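Local coordinates for Glyco_hydro_cc domain-containing protein (Blastomyces gilchristii, PDB 6UB0) that probably hydrolyses beta-1,3-glucan as a curdlan-specific exo-beta-1,3-glucanase of glycoside hydrolase family 128, and binds laminaribiose, at residues A[147-161]-A[189-203]. Residues are numbered along the deposited sequence; the frame is centred on the assembly and turned at random.
Sequences SGNVDDFKRYVSEAI and FLKEVLPWLDSNAGV
Two torsions bring Lys154 and Trp196 together: the tryptophan, with CG trans to its backbone N (chi1 -174°), reaches across to helix 150-161, and the lysine, with CG anti to its carbonyl carbon, has CB 3.8 Å from Trp196 CZ2, beside the benzo ring. Lys154 NZ stands over the face of the Trp196 five-membered ring, 3.8 Å from its centroid, a cation-pi contact, although the exact fit of the lysine end over the ring is doubtful. Lys154 NZ also donates to Glu192 OE2 at 2.9 Å, nearly along the C-O axis, in a salt bridge. Asn200 ND2 lies over the opposite face of the Trp196 indole, 3.3 Å from its plane, and the benzo edge points at Val157 and Ser158; Trp196 is thus a knob in the hole formed by Phe153, Lys154, Val157 and Ser158. Deeper in, Phe189 turns its edge to the face of Phe153 (centroids 6.0 Å apart, planes at 71°), and Leu197 CD2 meets the Phe153 edge at CZ, 3.8 Å away. At the far end Ile161 CD1 lies 3.7 Å from Gly202 CA, in the turn where Asn200 OD1 accepts from Gly202 N, an Asx turn. The axes of 150-161 and 189-199 come within 10.8 Å at 20°, near parallel, and strand 172-180 lies between them in sequence: neighbouring outer helices of successive beta-alpha units, as in the TIM barrel of this glycosyl hydrolase clan.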
loop_
_atom_site.group_PDB
_atom_site.type_symbol
_atom_site.label_atom_id
_atom_site.label_comp_id
_atom_site.label_asym_id
_atom_site.label_seq_id
_atom_site.Cartn_x
_atom_site.Cartn_y
_atom_site.Cartn_z
ATOM N N SER A 147 17.122 8.705 -2.262
ATOM C CA SER A 147 17.208 8.827 -0.783
ATOM C C SER A 147 17.248 10.300 -0.322
ATOM O O SER A 147 16.760 10.556 0.798
ATOM C CB SER A 147 18.435 8.085 -0.317
ATOM O OG SER A 147 19.577 8.524 -1.129
ATOM N N GLY A 148 17.816 11.211 -1.133
ATOM C CA GLY A 148 17.968 12.663 -0.860
ATOM C C GLY A 148 16.784 13.464 -1.368
ATOM O O GLY A 148 16.690 14.654 -1.039
ATOM N N ASN A 149 15.892 12.831 -2.144
ATOM C CA ASN A 149 14.600 13.427 -2.587
ATOM C C ASN A 149 13.518 13.226 -1.517
ATOM O O ASN A 149 12.385 12.961 -1.878
ATOM C CB ASN A 149 14.161 12.873 -3.944
ATOM C CG ASN A 149 15.036 13.358 -5.084
ATOM O OD1 ASN A 149 16.103 13.933 -4.857
ATOM N ND2 ASN A 149 14.595 13.118 -6.303
ATOM N N VAL A 150 13.860 13.418 -0.251
ATOM C CA VAL A 150 12.975 13.172 0.925
ATOM C C VAL A 150 11.845 14.197 0.955
ATOM O O VAL A 150 10.717 13.834 1.325
ATOM C CB VAL A 150 13.743 13.274 2.249
ATOM C CG1 VAL A 150 12.790 13.160 3.429
ATOM C CG2 VAL A 150 14.871 12.260 2.338
ATOM N N ASP A 151 12.149 15.464 0.682
ATOM C CA ASP A 151 11.089 16.497 0.746
ATOM C C ASP A 151 9.916 16.026 -0.149
ATOM O O ASP A 151 8.670 16.174 0.128
ATOM C CB ASP A 151 11.612 17.859 0.289
ATOM C CG ASP A 151 13.025 18.051 0.793
ATOM O OD1 ASP A 151 13.142 18.282 2.003
ATOM O OD2 ASP A 151 13.986 17.858 -0.025
ATOM N N ASP A 152 10.300 15.685 -1.414
ATOM C CA ASP A 152 9.325 15.348 -2.476
ATOM C C ASP A 152 8.453 14.207 -1.925
ATOM O O ASP A 152 7.220 14.248 -2.135
ATOM C CB ASP A 152 10.009 15.027 -3.801
ATOM C CG ASP A 152 9.077 14.448 -4.843
ATOM O OD1 ASP A 152 8.126 15.159 -5.251
ATOM O OD2 ASP A 152 9.312 13.293 -5.258
ATOM N N PHE A 153 9.062 13.265 -1.212
ATOM C CA PHE A 153 8.313 12.172 -0.533
ATOM C C PHE A 153 7.132 12.809 0.221
ATOM O O PHE A 153 5.973 12.537 -0.103
ATOM C CB PHE A 153 9.207 11.290 0.343
ATOM C CG PHE A 153 8.415 10.272 1.128
ATOM C CD1 PHE A 153 7.880 9.142 0.514
ATOM C CD2 PHE A 153 8.113 10.497 2.460
ATOM C CE1 PHE A 153 7.117 8.234 1.241
ATOM C CE2 PHE A 153 7.341 9.598 3.181
ATOM C CZ PHE A 153 6.857 8.460 2.573
ATOM N N LYS A 154 7.425 13.723 1.128
ATOM C CA LYS A 154 6.470 14.265 2.134
ATOM C C LYS A 154 5.375 15.092 1.461
ATOM O O LYS A 154 4.234 15.079 1.950
ATOM C CB LYS A 154 7.270 15.074 3.151
ATOM C CG LYS A 154 8.376 14.271 3.820
ATOM C CD LYS A 154 9.233 15.079 4.784
ATOM C CE LYS A 154 8.731 15.019 6.208
ATOM N NZ LYS A 154 9.720 15.551 7.170
ATOM N N ARG A 155 5.731 15.830 0.409
ATOM C CA ARG A 155 4.838 16.731 -0.362
ATOM C C ARG A 155 3.780 15.839 -1.008
ATOM O O ARG A 155 2.538 16.069 -0.841
ATOM C CB ARG A 155 5.732 17.485 -1.367
ATOM C CG ARG A 155 5.022 18.322 -2.427
ATOM C CD ARG A 155 4.266 17.527 -3.502
ATOM N NE ARG A 155 5.085 16.602 -4.308
ATOM C CZ ARG A 155 4.629 15.816 -5.298
ATOM N NH1 ARG A 155 3.340 15.793 -5.604
ATOM N NH2 ARG A 155 5.465 15.030 -5.962
ATOM N N TYR A 156 4.294 14.815 -1.694
ATOM C CA TYR A 156 3.505 13.790 -2.407
ATOM C C TYR A 156 2.465 13.216 -1.435
ATOM O O TYR A 156 1.299 13.107 -1.764
ATOM C CB TYR A 156 4.421 12.706 -2.986
ATOM C CG TYR A 156 3.638 11.576 -3.593
ATOM C CD1 TYR A 156 3.092 11.680 -4.854
ATOM C CD2 TYR A 156 3.424 10.393 -2.899
ATOM C CE1 TYR A 156 2.346 10.656 -5.416
ATOM C CE2 TYR A 156 2.662 9.368 -3.441
ATOM C CZ TYR A 156 2.121 9.492 -4.703
ATOM O OH TYR A 156 1.431 8.457 -5.245
ATOM N N VAL A 157 2.914 12.808 -0.256
ATOM C CA VAL A 157 2.037 12.111 0.741
ATOM C C VAL A 157 0.951 13.087 1.208
ATOM O O VAL A 157 -0.257 12.708 1.275
ATOM C CB VAL A 157 2.855 11.545 1.915
ATOM C CG1 VAL A 157 1.945 10.919 2.944
ATOM C CG2 VAL A 157 3.887 10.538 1.438
ATOM N N SER A 158 1.354 14.311 1.508
ATOM C CA SER A 158 0.431 15.411 1.871
ATOM C C SER A 158 -0.536 15.655 0.719
ATOM O O SER A 158 -1.714 15.723 0.976
ATOM C CB SER A 158 1.197 16.615 2.237
ATOM O OG SER A 158 2.242 16.234 3.124
ATOM N N GLU A 159 -0.038 15.730 -0.506
ATOM C CA GLU A 159 -0.889 15.980 -1.699
ATOM C C GLU A 159 -1.891 14.828 -1.839
ATOM O O GLU A 159 -3.071 15.105 -2.180
ATOM C CB GLU A 159 -0.008 16.150 -2.934
ATOM C CG GLU A 159 -0.663 16.948 -4.050
ATOM C CD GLU A 159 0.343 17.694 -4.910
ATOM O OE1 GLU A 159 1.452 17.141 -5.129
ATOM O OE2 GLU A 159 0.036 18.853 -5.337
ATOM N N ALA A 160 -1.461 13.590 -1.553
ATOM C CA ALA A 160 -2.349 12.404 -1.604
ATOM C C ALA A 160 -3.422 12.575 -0.531
ATOM O O ALA A 160 -4.603 12.339 -0.818
ATOM C CB ALA A 160 -1.557 11.140 -1.423
ATOM N N ILE A 161 -3.020 12.994 0.666
ATOM C CA ILE A 161 -3.941 13.204 1.822
ATOM C C ILE A 161 -4.966 14.302 1.476
ATOM O O ILE A 161 -6.154 14.111 1.736
ATOM C CB ILE A 161 -3.148 13.560 3.093
ATOM C CG1 ILE A 161 -2.323 12.367 3.587
ATOM C CG2 ILE A 161 -4.109 14.064 4.142
ATOM C CD1 ILE A 161 -1.181 12.692 4.529
ATOM N N PHE A 189 17.319 7.830 5.229
ATOM C CA PHE A 189 15.991 8.161 4.660
ATOM C C PHE A 189 14.929 7.654 5.654
ATOM O O PHE A 189 14.039 8.436 6.108
ATOM C CB PHE A 189 15.953 7.584 3.245
ATOM C CG PHE A 189 14.617 7.669 2.565
ATOM C CD1 PHE A 189 13.730 6.605 2.658
ATOM C CD2 PHE A 189 14.243 8.780 1.822
ATOM C CE1 PHE A 189 12.483 6.677 2.066
ATOM C CE2 PHE A 189 13.003 8.826 1.193
ATOM C CZ PHE A 189 12.133 7.768 1.312
ATOM N N LEU A 190 15.063 6.394 6.080
ATOM C CA LEU A 190 14.071 5.780 7.016
ATOM C C LEU A 190 14.081 6.546 8.346
ATOM O O LEU A 190 12.996 6.738 8.977
ATOM C CB LEU A 190 14.393 4.293 7.224
ATOM C CG LEU A 190 14.090 3.383 6.029
ATOM C CD1 LEU A 190 14.690 2.005 6.227
ATOM C CD2 LEU A 190 12.584 3.303 5.791
ATOM N N LYS A 191 15.252 7.001 8.779
ATOM C CA LYS A 191 15.364 7.843 10.003
ATOM C C LYS A 191 14.531 9.129 9.906
ATOM O O LYS A 191 14.043 9.573 10.974
ATOM C CB LYS A 191 16.816 8.238 10.279
ATOM C CG LYS A 191 17.729 7.062 10.567
ATOM C CD LYS A 191 19.018 7.470 11.242
ATOM C CE LYS A 191 19.844 6.280 11.685
ATOM N NZ LYS A 191 20.354 6.490 13.056
ATOM N N GLU A 192 14.394 9.719 8.712
ATOM C CA GLU A 192 13.625 10.973 8.504
ATOM C C GLU A 192 12.124 10.652 8.353
ATOM O O GLU A 192 11.287 11.264 9.074
ATOM C CB GLU A 192 14.221 11.693 7.282
ATOM C CG GLU A 192 13.486 12.944 6.816
ATOM C CD GLU A 192 13.498 14.149 7.736
ATOM O OE1 GLU A 192 14.507 14.348 8.441
ATOM O OE2 GLU A 192 12.502 14.898 7.722
ATOM N N VAL A 193 11.771 9.692 7.496
ATOM C CA VAL A 193 10.345 9.473 7.092
ATOM C C VAL A 193 9.593 8.613 8.135
ATOM O O VAL A 193 8.389 8.874 8.380
ATOM C CB VAL A 193 10.294 8.913 5.657
ATOM C CG1 VAL A 193 11.192 9.740 4.740
ATOM C CG2 VAL A 193 10.672 7.436 5.561
ATOM N N LEU A 194 10.233 7.642 8.795
ATOM C CA LEU A 194 9.442 6.735 9.686
ATOM C C LEU A 194 8.765 7.503 10.833
ATOM O O LEU A 194 7.568 7.334 11.099
ATOM C CB LEU A 194 10.313 5.581 10.194
ATOM C CG LEU A 194 10.597 4.464 9.186
ATOM C CD1 LEU A 194 11.349 3.291 9.795
ATOM C CD2 LEU A 194 9.301 3.969 8.536
ATOM N N PRO A 195 9.476 8.391 11.556
ATOM C CA PRO A 195 8.824 9.191 12.593
ATOM C C PRO A 195 7.701 10.075 12.004
ATOM O O PRO A 195 6.614 10.119 12.556
ATOM C CB PRO A 195 9.962 10.036 13.185
ATOM C CG PRO A 195 11.257 9.406 12.697
ATOM C CD PRO A 195 10.906 8.695 11.402
ATOM N N TRP A 196 7.963 10.695 10.861
ATOM C CA TRP A 196 7.038 11.629 10.166
ATOM C C TRP A 196 5.750 10.884 9.779
ATOM O O TRP A 196 4.593 11.373 10.064
ATOM C CB TRP A 196 7.759 12.217 8.941
ATOM C CG TRP A 196 6.964 13.278 8.256
ATOM C CD1 TRP A 196 6.872 14.579 8.642
ATOM C CD2 TRP A 196 6.097 13.125 7.117
ATOM N NE1 TRP A 196 6.000 15.249 7.826
ATOM C CE2 TRP A 196 5.524 14.390 6.873
ATOM C CE3 TRP A 196 5.757 12.057 6.280
ATOM C CZ2 TRP A 196 4.634 14.614 5.828
ATOM C CZ3 TRP A 196 4.863 12.275 5.263
ATOM C CH2 TRP A 196 4.317 13.543 5.035
ATOM N N LEU A 197 5.935 9.700 9.192
ATOM C CA LEU A 197 4.790 8.823 8.817
ATOM C C LEU A 197 4.062 8.441 10.104
ATOM O O LEU A 197 2.820 8.467 10.108
ATOM C CB LEU A 197 5.300 7.616 8.009
ATOM C CG LEU A 197 5.853 7.964 6.626
ATOM C CD1 LEU A 197 6.763 6.877 6.074
ATOM C CD2 LEU A 197 4.706 8.232 5.654
ATOM N N ASP A 198 4.793 8.095 11.167
ATOM C CA ASP A 198 4.176 7.542 12.411
ATOM C C ASP A 198 3.287 8.607 13.117
ATOM O O ASP A 198 2.236 8.248 13.710
ATOM C CB ASP A 198 5.284 7.009 13.319
ATOM C CG ASP A 198 5.699 5.609 12.913
ATOM O OD1 ASP A 198 4.886 4.948 12.188
ATOM O OD2 ASP A 198 6.816 5.194 13.284
ATOM N N SER A 199 3.640 9.882 13.037
ATOM C CA SER A 199 2.873 10.972 13.704
ATOM C C SER A 199 1.922 11.654 12.712
ATOM O O SER A 199 0.948 12.296 13.195
ATOM C CB SER A 199 3.804 11.939 14.353
ATOM O OG SER A 199 4.845 12.237 13.445
ATOM N N ASN A 200 2.146 11.494 11.394
ATOM C CA ASN A 200 1.263 12.103 10.363
ATOM C C ASN A 200 -0.042 11.299 10.383
ATOM O O ASN A 200 -0.082 10.194 9.847
ATOM C CB ASN A 200 1.946 12.251 8.997
ATOM C CG ASN A 200 1.013 12.850 7.965
ATOM O OD1 ASN A 200 -0.192 12.891 8.191
ATOM N ND2 ASN A 200 1.533 13.310 6.833
ATOM N N ALA A 201 -1.051 11.834 11.063
ATOM C CA ALA A 201 -2.418 11.280 11.206
ATOM C C ALA A 201 -3.144 11.165 9.854
ATOM O O ALA A 201 -4.229 10.554 9.813
ATOM C CB ALA A 201 -3.184 12.173 12.136
ATOM N N GLY A 202 -2.608 11.751 8.780
ATOM C CA GLY A 202 -3.130 11.535 7.412
ATOM C C GLY A 202 -2.738 10.156 6.890
ATOM O O GLY A 202 -3.365 9.703 5.881
ATOM N N VAL A 203 -1.736 9.530 7.526
ATOM C CA VAL A 203 -1.186 8.186 7.128
ATOM C C VAL A 203 -1.603 7.125 8.151
ATOM O O VAL A 203 -0.981 7.087 9.239
ATOM C CB VAL A 203 0.341 8.234 6.971
ATOM C CG1 VAL A 203 0.925 6.853 6.713
ATOM C CG2 VAL A 203 0.733 9.202 5.874
#